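Local coordinates for dipeptidase AC. Metallo peptidase. MEROPS family M19 (Rhodobacter sphaeroides, PDB 3LY0), which probably hydrolyses dipeptides as a two-zinc metallopeptidase, and here holds a phosphinate mimic of the dipeptide L-Ala-D-Ala at its metal site, at residues L17-R22 against E28-K33; V95-A100 against H152-L157; K115-A120 against R124-D129. One frame throughout, in Å; residues are numbered along the deposited sequence.

Contact 1 (L17-R22 against E28-K33)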
ATOM      1  N   LEU A  17      -9.611  -3.176   5.881  1.00  9.44           N
ATOM      2  CA  LEU A  17     -10.600  -4.184   5.509  1.00  9.78           C
ATOM      3  C   LEU A  17     -10.317  -5.535   6.172  1.00 10.63           C
ATOM      4  O   LEU A  17     -11.234  -6.319   6.408  1.00 12.24           O
ATOM      5  CB  LEU A  17     -10.686  -4.344   3.986  1.00 11.03           C
ATOM      6  CG  LEU A  17     -11.319  -3.172   3.230  1.00  9.96           C
ATOM      7  CD1 LEU A  17     -11.134  -3.362   1.743  1.00 10.22           C
ATOM      8  CD2 LEU A  17     -12.810  -3.032   3.581  1.00 11.52           C
ATOM      9  N   LEU A  18      -9.053  -5.807   6.484  1.00 12.51           N
ATOM     10  CA  LEU A  18      -8.730  -7.062   7.140  1.00 11.82           C
ATOM     11  C   LEU A  18      -9.390  -7.128   8.511  1.00 11.76           C
ATOM     12  O   LEU A  18      -9.778  -8.200   8.984  1.00 13.43           O
ATOM     13  CB  LEU A  18      -7.208  -7.233   7.250  1.00 14.87           C
ATOM     14  CG  LEU A  18      -6.690  -8.576   7.763  1.00 18.40           C
ATOM     15  CD1 LEU A  18      -6.986  -9.693   6.781  1.00 19.94           C
ATOM     16  CD2 LEU A  18      -5.186  -8.466   8.012  1.00 22.03           C
ATOM     17  N   ARG A  19      -9.546  -5.977   9.151  1.00 11.46           N
ATOM     18  CA  ARG A  19     -10.182  -5.959  10.460  1.00 12.68           C
ATOM     19  C   ARG A  19     -11.666  -6.260  10.370  1.00 13.41           C
ATOM     20  O   ARG A  19     -12.233  -6.892  11.265  1.00 14.93           O
ATOM     21  CB  ARG A  19      -9.896  -4.649  11.178  1.00 15.07           C
ATOM     22  CG  ARG A  19      -8.432  -4.611  11.644  1.00 18.60           C
ATOM     23  CD  ARG A  19      -8.035  -3.301  12.273  1.00 16.33           C
ATOM     24  NE  ARG A  19      -8.969  -2.912  13.318  1.00 15.82           N
ATOM     25  CZ  ARG A  19      -9.252  -1.654  13.617  1.00 13.68           C
ATOM     26  NH1 ARG A  19      -8.657  -0.663  12.958  1.00 13.43           N
ATOM     27  NH2 ARG A  19     -10.134  -1.390  14.568  1.00 13.30           N
ATOM     28  N   LEU A  20     -12.290  -5.840   9.277  1.00 11.46           N
ATOM     29  CA  LEU A  20     -13.692  -6.174   9.063  1.00 12.93           C
ATOM     30  C   LEU A  20     -13.850  -7.643   8.683  1.00 12.62           C
ATOM     31  O   LEU A  20     -14.805  -8.298   9.106  1.00 14.84           O
ATOM     32  CB  LEU A  20     -14.331  -5.249   8.019  1.00 11.81           C
ATOM     33  CG  LEU A  20     -14.264  -3.762   8.400  1.00 11.35           C
ATOM     34  CD1 LEU A  20     -15.028  -2.893   7.421  1.00 13.50           C
ATOM     35  CD2 LEU A  20     -14.763  -3.523   9.839  1.00 14.95           C
ATOM     36  N   LEU A  21     -12.908  -8.162   7.901  1.00 12.83           N
ATOM     37  CA  LEU A  21     -12.895  -9.584   7.555  1.00 14.36           C
ATOM     38  C   LEU A  21     -12.837 -10.431   8.818  1.00 16.52           C
ATOM     39  O   LEU A  21     -13.513 -11.458   8.919  1.00 18.81           O
ATOM     40  CB  LEU A  21     -11.691  -9.925   6.666  1.00 12.60           C
ATOM     41  CG  LEU A  21     -11.637 -11.375   6.153  1.00 15.06           C
ATOM     42  CD1 LEU A  21     -12.739 -11.643   5.141  1.00 14.26           C
ATOM     43  CD2 LEU A  21     -10.267 -11.716   5.563  1.00 15.57           C
ATOM     44  N   ARG A  22     -12.035  -9.990   9.780  1.00 16.24           N
ATOM     45  CA  ARG A  22     -11.780 -10.780  10.983  1.00 17.73           C
ATOM     46  C   ARG A  22     -12.882 -10.695  12.035  1.00 16.98           C
ATOM     47  O   ARG A  22     -12.985 -11.570  12.891  1.00 19.89           O
ATOM     48  CB  ARG A  22     -10.416 -10.422  11.582  1.00 16.54           C
ATOM     49  CG  ARG A  22      -9.268 -10.941  10.729  1.00 18.80           C
ATOM     50  CD  ARG A  22      -7.914 -10.433  11.171  1.00 22.42           C
ATOM     51  NE  ARG A  22      -6.852 -11.221  10.546  1.00 20.22           N
ATOM     52  CZ  ARG A  22      -5.553 -11.054  10.771  1.00 27.71           C
ATOM     53  NH1 ARG A  22      -5.138 -10.117  11.611  1.00 25.24           N
ATOM     54  NH2 ARG A  22      -4.668 -11.834  10.157  1.00 25.58           N
ATOM     55  N   GLU A  28     -20.098  -2.439  12.383  1.00 15.31           N
ATOM     56  CA  GLU A  28     -20.688  -1.124  12.611  1.00 14.69           C
ATOM     57  C   GLU A  28     -19.879  -0.318  13.639  1.00 15.11           C
ATOM     58  O   GLU A  28     -19.553   0.854  13.425  1.00 15.86           O
ATOM     59  CB  GLU A  28     -22.136  -1.260  13.074  1.00 20.57           C
ATOM     60  CG  GLU A  28     -22.844   0.072  13.212  1.00 24.53           C
ATOM     61  CD  GLU A  28     -24.303  -0.073  13.610  1.00 32.80           C
ATOM     62  OE1 GLU A  28     -24.741  -1.212  13.883  1.00 37.26           O
ATOM     63  OE2 GLU A  28     -25.009   0.958  13.648  1.00 42.07           O
ATOM     64  N   THR A  29     -19.544  -0.964  14.749  1.00 15.85           N
ATOM     65  CA  THR A  29     -18.761  -0.308  15.786  1.00 16.07           C
ATOM     66  C   THR A  29     -17.328  -0.054  15.323  1.00 16.34           C
ATOM     67  O   THR A  29     -16.811   1.051  15.473  1.00 15.69           O
ATOM     68  CB  THR A  29     -18.763  -1.128  17.082  1.00 19.26           C
ATOM     69  OG1 THR A  29     -20.108  -1.214  17.574  1.00 20.62           O
ATOM     70  CG2 THR A  29     -17.881  -0.470  18.136  1.00 17.88           C
ATOM     71  N   ILE A  30     -16.692  -1.075  14.753  1.00 15.09           N
ATOM     72  CA  ILE A  30     -15.295  -0.948  14.346  1.00 14.98           C
ATOM     73  C   ILE A  30     -15.099   0.246  13.413  1.00 15.07           C
ATOM     74  O   ILE A  30     -14.184   1.037  13.589  1.00 15.02           O
ATOM     75  CB  ILE A  30     -14.770  -2.240  13.682  1.00 13.35           C
ATOM     76  CG1 ILE A  30     -14.733  -3.382  14.702  1.00 14.97           C
ATOM     77  CG2 ILE A  30     -13.378  -2.018  13.085  1.00 14.42           C
ATOM     78  CD1 ILE A  30     -14.475  -4.741  14.079  1.00 16.81           C
ATOM     79  N   TRP A  31     -15.969   0.373  12.421  1.00 13.29           N
ATOM     80  CA  TRP A  31     -15.850   1.428  11.418  1.00 10.29           C
ATOM     81  C   TRP A  31     -16.366   2.777  11.905  1.00 13.11           C
ATOM     82  O   TRP A  31     -15.673   3.783  11.796  1.00 12.21           O
ATOM     83  CB  TRP A  31     -16.603   0.982  10.159  1.00 11.65           C
ATOM     84  CG  TRP A  31     -16.817   1.994   9.044  1.00 10.71           C
ATOM     85  CD1 TRP A  31     -17.981   2.202   8.362  1.00 11.91           C
ATOM     86  CD2 TRP A  31     -15.854   2.891   8.470  1.00  9.70           C
ATOM     87  NE1 TRP A  31     -17.808   3.174   7.403  1.00 12.60           N
ATOM     88  CE2 TRP A  31     -16.509   3.607   7.446  1.00 11.11           C
ATOM     89  CE3 TRP A  31     -14.504   3.154   8.717  1.00  9.59           C
ATOM     90  CZ2 TRP A  31     -15.861   4.570   6.676  1.00 13.13           C
ATOM     91  CZ3 TRP A  31     -13.864   4.112   7.948  1.00 11.59           C
ATOM     92  CH2 TRP A  31     -14.543   4.815   6.945  1.00 13.25           C
ATOM     93  N   LEU A  32     -17.585   2.804  12.435  1.00 15.27           N
ATOM     94  CA  LEU A  32     -18.207   4.084  12.752  1.00 13.12           C
ATOM     95  C   LEU A  32     -17.781   4.676  14.097  1.00 14.91           C
ATOM     96  O   LEU A  32     -17.849   5.884  14.284  1.00 17.92           O
ATOM     97  CB  LEU A  32     -19.728   3.966  12.682  1.00 14.99           C
ATOM     98  CG  LEU A  32     -20.257   3.549  11.308  1.00 13.58           C
ATOM     99  CD1 LEU A  32     -21.764   3.432  11.367  1.00 17.06           C
ATOM    100  CD2 LEU A  32     -19.828   4.554  10.243  1.00 15.59           C
ATOM    101  N   LYS A  33     -17.348   3.825  15.018  1.00 15.10           N
ATOM    102  CA  LYS A  33     -16.965   4.284  16.353  1.00 17.02           C
ATOM    103  C   LYS A  33     -15.502   4.020  16.693  1.00 16.34           C
ATOM    104  O   LYS A  33     -14.899   4.746  17.486  1.00 16.37           O
ATOM    105  CB  LYS A  33     -17.846   3.609  17.405  1.00 17.05           C
ATOM    106  CG  LYS A  33     -19.317   3.977  17.309  1.00 23.87           C
ATOM    107  CD  LYS A  33     -20.122   3.326  18.420  1.00 32.32           C
ATOM    108  CE  LYS A  33     -21.568   3.791  18.395  1.00 35.74           C
ATOM    109  NZ  LYS A  33     -22.371   3.126  19.463  1.00 45.98           N
TER

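Contact 2 (V95-A100 against H152-L157)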
ATOM      1  N   VAL A  95     -13.040 -14.697  -0.388  1.00 10.05           N
ATOM      2  CA  VAL A  95     -12.432 -13.804   0.597  1.00 11.34           C
ATOM      3  C   VAL A  95     -12.366 -12.395   0.011  1.00 10.20           C
ATOM      4  O   VAL A  95     -12.696 -11.417   0.689  1.00 10.32           O
ATOM      5  CB  VAL A  95     -11.024 -14.286   1.049  1.00 11.56           C
ATOM      6  CG1 VAL A  95     -10.418 -13.293   2.024  1.00 12.66           C
ATOM      7  CG2 VAL A  95     -11.114 -15.660   1.699  1.00 12.96           C
ATOM      8  N   ALA A  96     -11.966 -12.295  -1.253  1.00 10.41           N
ATOM      9  CA  ALA A  96     -11.877 -11.005  -1.926  1.00  9.30           C
ATOM     10  C   ALA A  96     -13.271 -10.387  -2.046  1.00 10.01           C
ATOM     11  O   ALA A  96     -13.439  -9.175  -1.876  1.00 10.35           O
ATOM     12  CB  ALA A  96     -11.240 -11.152  -3.300  1.00 12.53           C
ATOM     13  N   LEU A  97     -14.274 -11.207  -2.368  1.00 10.72           N
ATOM     14  CA  LEU A  97     -15.651 -10.706  -2.397  1.00 10.55           C
ATOM     15  C   LEU A  97     -16.096 -10.212  -1.023  1.00 10.17           C
ATOM     16  O   LEU A  97     -16.767  -9.190  -0.929  1.00 10.90           O
ATOM     17  CB  LEU A  97     -16.629 -11.758  -2.928  1.00 11.19           C
ATOM     18  CG  LEU A  97     -16.572 -12.046  -4.428  1.00 12.84           C
ATOM     19  CD1 LEU A  97     -17.570 -13.138  -4.773  1.00 16.00           C
ATOM     20  CD2 LEU A  97     -16.874 -10.789  -5.240  1.00 13.16           C
ATOM     21  N   ALA A  98     -15.747 -10.936   0.037  1.00 10.58           N
ATOM     22  CA  ALA A  98     -16.106 -10.496   1.380  1.00 10.65           C
ATOM     23  C   ALA A  98     -15.532  -9.112   1.656  1.00  9.71           C
ATOM     24  O   ALA A  98     -16.224  -8.224   2.149  1.00 11.84           O
ATOM     25  CB  ALA A  98     -15.626 -11.501   2.426  1.00 11.85           C
ATOM     26  N   MET A  99     -14.257  -8.919   1.336  1.00  9.91           N
ATOM     27  CA  MET A  99     -13.605  -7.659   1.657  1.00 10.01           C
ATOM     28  C   MET A  99     -14.132  -6.519   0.773  1.00  8.88           C
ATOM     29  O   MET A  99     -14.376  -5.410   1.250  1.00  9.67           O
ATOM     30  CB  MET A  99     -12.082  -7.817   1.554  1.00 10.88           C
ATOM     31  CG  MET A  99     -11.544  -8.902   2.517  1.00 10.92           C
ATOM     32  SD  MET A  99      -9.750  -9.246   2.440  1.00  5.36           S
ATOM     33  CE  MET A  99      -9.109  -7.911   3.445  1.00 15.13           C
ATOM     34  N   ALA A 100     -14.327  -6.790  -0.516  1.00  9.99           N
ATOM     35  CA  ALA A 100     -14.943  -5.786  -1.389  1.00  9.58           C
ATOM     36  C   ALA A 100     -16.344  -5.421  -0.891  1.00  9.46           C
ATOM     37  O   ALA A 100     -16.742  -4.263  -0.948  1.00 10.31           O
ATOM     38  CB  ALA A 100     -15.009  -6.283  -2.838  1.00  9.78           C
ATOM     39  N   HIS A 152     -12.099  -8.119 -15.326  1.00 10.94           N
ATOM     40  CA  HIS A 152     -13.152  -7.280 -15.870  1.00 11.31           C
ATOM     41  C   HIS A 152     -14.309  -7.149 -14.897  1.00 11.14           C
ATOM     42  O   HIS A 152     -14.876  -6.069 -14.746  1.00 12.17           O
ATOM     43  CB  HIS A 152     -13.608  -7.818 -17.226  1.00 11.95           C
ATOM     44  CG  HIS A 152     -12.508  -7.855 -18.233  1.00 12.53           C
ATOM     45  ND1 HIS A 152     -12.214  -6.784 -19.048  1.00 14.38           N
ATOM     46  CD2 HIS A 152     -11.599  -8.817 -18.525  1.00 16.22           C
ATOM     47  CE1 HIS A 152     -11.179  -7.092 -19.812  1.00 12.99           C
ATOM     48  NE2 HIS A 152     -10.793  -8.320 -19.521  1.00 16.86           N
ATOM     49  N   LEU A 153     -14.651  -8.241 -14.221  1.00 11.17           N
ATOM     50  CA  LEU A 153     -15.696  -8.192 -13.205  1.00 12.52           C
ATOM     51  C   LEU A 153     -15.339  -7.226 -12.082  1.00 10.54           C
ATOM     52  O   LEU A 153     -16.127  -6.341 -11.746  1.00 11.79           O
ATOM     53  CB  LEU A 153     -15.949  -9.577 -12.620  1.00 11.52           C
ATOM     54  CG  LEU A 153     -16.591 -10.593 -13.559  1.00 11.28           C
ATOM     55  CD1 LEU A 153     -16.682 -11.928 -12.850  1.00 13.15           C
ATOM     56  CD2 LEU A 153     -17.972 -10.126 -13.968  1.00 14.44           C
ATOM     57  N   PHE A 154     -14.147  -7.380 -11.511  1.00 11.49           N
ATOM     58  CA  PHE A 154     -13.752  -6.512 -10.409  1.00 10.63           C
ATOM     59  C   PHE A 154     -13.660  -5.060 -10.859  1.00 11.76           C
ATOM     60  O   PHE A 154     -14.050  -4.162 -10.125  1.00 10.76           O
ATOM     61  CB  PHE A 154     -12.444  -6.997  -9.758  1.00 11.96           C
ATOM     62  CG  PHE A 154     -12.648  -8.063  -8.712  1.00 14.06           C
ATOM     63  CD1 PHE A 154     -13.039  -7.720  -7.423  1.00 15.45           C
ATOM     64  CD2 PHE A 154     -12.435  -9.406  -9.007  1.00 13.99           C
ATOM     65  CE1 PHE A 154     -13.228  -8.692  -6.449  1.00 15.78           C
ATOM     66  CE2 PHE A 154     -12.621 -10.392  -8.041  1.00 15.32           C
ATOM     67  CZ  PHE A 154     -13.022 -10.028  -6.757  1.00 17.77           C
ATOM     68  N   HIS A 155     -13.151  -4.825 -12.061  1.00 10.71           N
ATOM     69  CA  HIS A 155     -13.090  -3.472 -12.588  1.00 11.94           C
ATOM     70  C   HIS A 155     -14.489  -2.856 -12.668  1.00 12.07           C
ATOM     71  O   HIS A 155     -14.687  -1.685 -12.317  1.00 11.36           O
ATOM     72  CB  HIS A 155     -12.439  -3.469 -13.965  1.00 12.26           C
ATOM     73  CG  HIS A 155     -12.351  -2.109 -14.570  1.00 12.00           C
ATOM     74  ND1 HIS A 155     -13.251  -1.659 -15.513  1.00 17.17           N
ATOM     75  CD2 HIS A 155     -11.494  -1.085 -14.344  1.00 13.45           C
ATOM     76  CE1 HIS A 155     -12.938  -0.420 -15.856  1.00 19.04           C
ATOM     77  NE2 HIS A 155     -11.876  -0.050 -15.163  1.00 15.28           N
ATOM     78  N   SER A 156     -15.451  -3.653 -13.116  1.00 12.12           N
ATOM     79  CA  SER A 156     -16.818  -3.185 -13.273  1.00 12.95           C
ATOM     80  C   SER A 156     -17.417  -2.741 -11.954  1.00 16.35           C
ATOM     81  O   SER A 156     -18.226  -1.810 -11.921  1.00 19.73           O
ATOM     82  CB  SER A 156     -17.671  -4.285 -13.885  1.00 14.90           C
ATOM     83  OG  SER A 156     -17.344  -4.460 -15.251  1.00 24.66           O
ATOM     84  N   LEU A 157     -17.034  -3.399 -10.867  1.00 14.18           N
ATOM     85  CA  LEU A 157     -17.580  -3.032  -9.568  1.00 14.57           C
ATOM     86  C   LEU A 157     -16.723  -2.042  -8.768  1.00 14.87           C
ATOM     87  O   LEU A 157     -17.068  -1.697  -7.634  1.00 17.15           O
ATOM     88  CB  LEU A 157     -17.964  -4.274  -8.753  1.00 16.17           C
ATOM     89  CG  LEU A 157     -16.888  -5.312  -8.459  1.00 15.64           C
ATOM     90  CD1 LEU A 157     -15.945  -4.795  -7.391  1.00 17.04           C
ATOM     91  CD2 LEU A 157     -17.544  -6.587  -7.981  1.00 22.14           C
TER

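Contact 3 (K115-A120 against R124-D129)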
ATOM      1  N   LYS A 115     -16.526   7.843   0.592  1.00 11.97           N
ATOM      2  CA  LYS A 115     -16.933   7.508  -0.770  1.00 11.12           C
ATOM      3  C   LYS A 115     -15.881   6.653  -1.451  1.00 11.23           C
ATOM      4  O   LYS A 115     -14.705   7.014  -1.462  1.00 11.34           O
ATOM      5  CB  LYS A 115     -17.164   8.780  -1.599  1.00 12.84           C
ATOM      6  CG  LYS A 115     -17.622   8.493  -3.028  1.00 15.45           C
ATOM      7  CD  LYS A 115     -17.725   9.764  -3.871  1.00 18.51           C
ATOM      8  CE  LYS A 115     -17.998   9.437  -5.338  1.00 17.73           C
ATOM      9  NZ  LYS A 115     -19.268   8.682  -5.543  1.00 22.48           N
ATOM     10  N   VAL A 116     -16.316   5.540  -2.037  1.00 10.55           N
ATOM     11  CA  VAL A 116     -15.459   4.746  -2.908  1.00 12.17           C
ATOM     12  C   VAL A 116     -15.362   5.471  -4.246  1.00 12.98           C
ATOM     13  O   VAL A 116     -16.370   5.671  -4.926  1.00 13.34           O
ATOM     14  CB  VAL A 116     -15.994   3.316  -3.084  1.00 12.13           C
ATOM     15  CG1 VAL A 116     -15.138   2.548  -4.081  1.00 14.59           C
ATOM     16  CG2 VAL A 116     -16.022   2.604  -1.745  1.00 14.65           C
ATOM     17  N   CYS A 117     -14.159   5.907  -4.597  1.00 11.43           N
ATOM     18  CA  CYS A 117     -13.956   6.697  -5.803  1.00 11.06           C
ATOM     19  C   CYS A 117     -13.434   5.866  -6.959  1.00 12.45           C
ATOM     20  O   CYS A 117     -12.603   4.968  -6.772  1.00 14.40           O
ATOM     21  CB  CYS A 117     -12.985   7.847  -5.533  1.00 12.51           C
ATOM     22  SG  CYS A 117     -13.581   9.088  -4.354  1.00 13.61           S
ATOM     23  N   ARG A 118     -13.899   6.195  -8.156  1.00 11.60           N
ATOM     24  CA  ARG A 118     -13.553   5.451  -9.355  1.00 12.08           C
ATOM     25  C   ARG A 118     -12.807   6.311 -10.372  1.00 13.83           C
ATOM     26  O   ARG A 118     -12.289   5.792 -11.364  1.00 16.75           O
ATOM     27  CB  ARG A 118     -14.826   4.851  -9.973  1.00 15.92           C
ATOM     28  CG  ARG A 118     -15.466   3.797  -9.075  1.00 15.63           C
ATOM     29  CD  ARG A 118     -16.874   3.391  -9.524  1.00 18.93           C
ATOM     30  NE  ARG A 118     -17.316   2.199  -8.798  1.00 20.31           N
ATOM     31  CZ  ARG A 118     -17.841   2.205  -7.571  1.00 18.37           C
ATOM     32  NH1 ARG A 118     -18.014   3.350  -6.921  1.00 22.07           N
ATOM     33  NH2 ARG A 118     -18.191   1.059  -6.992  1.00 21.66           N
ATOM     34  N   THR A 119     -12.748   7.617 -10.120  1.00 13.94           N
ATOM     35  CA  THR A 119     -12.048   8.557 -11.002  1.00 14.17           C
ATOM     36  C   THR A 119     -11.237   9.566 -10.187  1.00 14.46           C
ATOM     37  O   THR A 119     -11.523   9.788  -9.008  1.00 13.45           O
ATOM     38  CB  THR A 119     -13.041   9.369 -11.861  1.00 14.10           C
ATOM     39  OG1 THR A 119     -13.699  10.336 -11.033  1.00 15.58           O
ATOM     40  CG2 THR A 119     -14.082   8.464 -12.517  1.00 16.02           C
ATOM     41  N   ALA A 120     -10.248  10.198 -10.815  1.00 13.69           N
ATOM     42  CA  ALA A 120      -9.429  11.190 -10.121  1.00 14.29           C
ATOM     43  C   ALA A 120     -10.270  12.418  -9.762  1.00 13.66           C
ATOM     44  O   ALA A 120     -10.070  13.040  -8.720  1.00 15.25           O
ATOM     45  CB  ALA A 120      -8.231  11.589 -10.965  1.00 19.38           C
ATOM     46  N   ARG A 124     -10.587  14.193  -6.071  1.00 14.23           N
ATOM     47  CA  ARG A 124     -10.358  15.613  -5.815  1.00 14.79           C
ATOM     48  C   ARG A 124     -11.598  16.303  -5.250  1.00 16.03           C
ATOM     49  O   ARG A 124     -11.484  17.203  -4.417  1.00 16.67           O
ATOM     50  CB  ARG A 124      -9.879  16.330  -7.076  1.00 15.73           C
ATOM     51  CG  ARG A 124      -8.454  15.988  -7.502  1.00 16.18           C
ATOM     52  CD  ARG A 124      -7.975  17.016  -8.510  1.00 15.70           C
ATOM     53  NE  ARG A 124      -6.682  16.710  -9.106  1.00 17.17           N
ATOM     54  CZ  ARG A 124      -5.514  17.052  -8.570  1.00 14.13           C
ATOM     55  NH1 ARG A 124      -4.390  16.750  -9.194  1.00 17.26           N
ATOM     56  NH2 ARG A 124      -5.473  17.688  -7.405  1.00 16.39           N
ATOM     57  N   SER A 125     -12.776  15.883  -5.695  1.00 14.93           N
ATOM     58  CA  SER A 125     -14.006  16.462  -5.188  1.00 15.55           C
ATOM     59  C   SER A 125     -14.156  16.097  -3.720  1.00 17.23           C
ATOM     60  O   SER A 125     -14.514  16.930  -2.901  1.00 18.08           O
ATOM     61  CB  SER A 125     -15.214  15.989  -5.998  1.00 19.39           C
ATOM     62  OG  SER A 125     -16.394  16.622  -5.546  1.00 26.61           O
ATOM     63  N   CYS A 126     -13.857  14.845  -3.381  1.00 15.78           N
ATOM     64  CA  CYS A 126     -13.890  14.427  -1.988  1.00 15.96           C
ATOM     65  C   CYS A 126     -12.940  15.257  -1.134  1.00 16.30           C
ATOM     66  O   CYS A 126     -13.285  15.645  -0.016  1.00 16.10           O
ATOM     67  CB  CYS A 126     -13.537  12.942  -1.862  1.00 14.82           C
ATOM     68  SG  CYS A 126     -14.863  11.830  -2.379  1.00 17.11           S
ATOM     69  N   HIS A 127     -11.752  15.530  -1.667  1.00 14.86           N
ATOM     70  CA  HIS A 127     -10.751  16.306  -0.950  1.00 17.12           C
ATOM     71  C   HIS A 127     -11.316  17.687  -0.638  1.00 17.80           C
ATOM     72  O   HIS A 127     -11.270  18.146   0.507  1.00 20.23           O
ATOM     73  CB  HIS A 127      -9.461  16.419  -1.770  1.00 15.50           C
ATOM     74  CG  HIS A 127      -8.356  17.139  -1.063  1.00 16.83           C
ATOM     75  ND1 HIS A 127      -7.315  16.485  -0.437  1.00 14.69           N
ATOM     76  CD2 HIS A 127      -8.139  18.461  -0.868  1.00 19.82           C
ATOM     77  CE1 HIS A 127      -6.500  17.373   0.101  1.00 18.18           C
ATOM     78  NE2 HIS A 127      -6.979  18.580  -0.142  1.00 19.88           N
ATOM     79  N   ALA A 128     -11.867  18.339  -1.656  1.00 16.83           N
ATOM     80  CA  ALA A 128     -12.425  19.678  -1.478  1.00 20.35           C
ATOM     81  C   ALA A 128     -13.585  19.693  -0.484  1.00 20.27           C
ATOM     82  O   ALA A 128     -13.745  20.651   0.282  1.00 22.87           O
ATOM     83  CB  ALA A 128     -12.859  20.258  -2.816  1.00 18.25           C
ATOM     84  N   ASP A 129     -14.375  18.626  -0.482  1.00 19.48           N
ATOM     85  CA  ASP A 129     -15.574  18.545   0.349  1.00 20.99           C
ATOM     86  C   ASP A 129     -15.329  17.981   1.748  1.00 22.71           C
ATOM     87  O   ASP A 129     -16.247  17.937   2.564  1.00 24.23           O
ATOM     88  CB  ASP A 129     -16.657  17.719  -0.355  1.00 20.02           C
ATOM     89  CG  ASP A 129     -17.259  18.442  -1.546  1.00 23.16           C
ATOM     90  OD1 ASP A 129     -17.020  19.663  -1.677  1.00 28.43           O
ATOM     91  OD2 ASP A 129     -17.966  17.791  -2.346  1.00 25.20           O
TER

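Contact 1 (L17-R22 against E28-K33)
Arg19 and Leu20 of helix 16-22 meet Ile30 of helix 27-32, two short helices in succession that follow the zinc-ligand residues His13 and Asp15 in this TIM-barrel-clan dipeptidase. The nearest pair of CA atoms, Leu20 CA and Ile30 CA, is 7.6 Å apart, and the helices meet through the side chains of Arg19, Leu20 and Ile30. Ile30 CG2 is the shared point of contact. It lies 3.8 Å from Leu20 CD2, the two side chains passing each other in opposite directions, and 3.6 Å from Arg19 NH2, which it approaches obliquely to the guanidinium plane. The arginine chain is bent at chi3 (51°), which turns its terminal group across toward the isoleucine methyl. Ile30 CG2 is anti to its own backbone N (chi1 -66° for the CG1 branch), and the other branch takes CD1 to 4.2 Å from Arg19 O. Leu20 also packs on His102 of helix 89-109. The contact between the helices is thus van der Waals, with Leu20 CD2 and Ile30 CG2 as its apolar pair, while the guanidinium bonds outward to Leu40 O and its charge is probably offset by the salt bridges to Asp35 and Asp308.

Contact 2 (V95-A100 against H152-L157)
Ala96 begins the contact between helix 89-109 and helix 149-157, two helices of this TIM-barrel-clan fold that are far apart in sequence and meet through one aromatic ring. Ala96 CB points at the second helix and lies 4.0 Å from Phe154 CZ, the far end of the ring; the approach is oblique to the ring plane. The same methyl also touches Ile57 of strand 50-57 and Ala143, so this point of the helix packs on a sheet strand as well. One residue further, Leu97 brings its CD2 branch to 4.2 Å from Phe154 CZ, again obliquely. Its CG stands anti to the carbonyl carbon (chi1 -73°), and the end of the chain comes nearer the second helix than its first bond suggests. A turn after Ala96, Ala100 also directs its CB toward helix 149-157; Ala100 CB is 4.7 Å from Phe154 CE1, at the margin of the contact.

The CG of Phe154 lies beside its backbone N (chi1 -85°), and the ring reaches CZ across to the first helix; Ile144 touches the ring too. All the close approaches are between carbons, and the two segments bury 161 Å² in total. Within the second helix, His152 O accepts two bonds from opposite faces of its carbonyl plane: Ser156 N at 3.0 Å, and Ser156 OG at 3.0 Å, the hydroxyl tilted 32° from that plane.

Contact 3 (K115-A120 against R124-D129)
Cys117 and Cys126 form the centre of a contact within the beta-alpha-beta unit of strand 114-116, helix 120-129 and strand 132-139. Their sulfurs, Cys117 SG and Cys126 SG, are 3.6 Å apart, much too far for a disulfide, so the pair is a van der Waals contact between two buried side chains. In both residues SG lies beside its own backbone N (chi1 -65° for Cys117 and -75° for Cys126), and both CB atoms point across the contact.

Lys115 adds the aliphatic part of its chain to the same sulfur: Lys115 CD is 3.8 Å and Lys115 CB 3.9 Å from Cys126 SG. Its CG is anti to the backbone N, and the chain runs on extended as far as the bend at chi4, so the methylenes pass the sulfur while the end of the chain leads away.

At the other end of the contact the link is through the backbone. Arg124 N donates to Ala120 O over 2.9 Å in the first turn of helix 120-129, with an N-H...O angle of 166°. Arg124 CG also lies 3.6 Å from Ala120 O, and beyond it the arginine chain extends to NE, which forms a salt bridge with Glu352 of helix 336-354.

The next shell holds the strand end and the start of the helix. Backbone bonds of Lys115 and Cys117 to Gly134 tie the incoming chain to strand 132-139, whose Ser133 touches both cysteines. Thr119 occupies the N-cap position of the helix. Its side chain reaches forward past Ala120 to the first turn, where Thr119 OG1 is hydrogen-bonded to the backbone N of Glu122.

From the N terminus, contact 1 comes first and closes a short connection of five residues between helices 16-22 and 27-32. Contact 2 opens on helix 89-109 and closes a 51-residue excursion at helix 149-157, so it joins two helices that flank in sequence the beta-alpha-beta unit holding contact 3. Contact 3 is therefore nested inside contact 2: strand 114-116 leads through a short loop into helix 120-129. Contact 1 is tied to helix 89-109, and so to contact 2, by packing of Leu17 and Leu21. Contacts 2 and 3 are joined by a probable hydrogen bond from Arg118 NH2 to Leu157 O. Contacts 1 and 3 do not touch, their nearest atoms being about 7 Å apart.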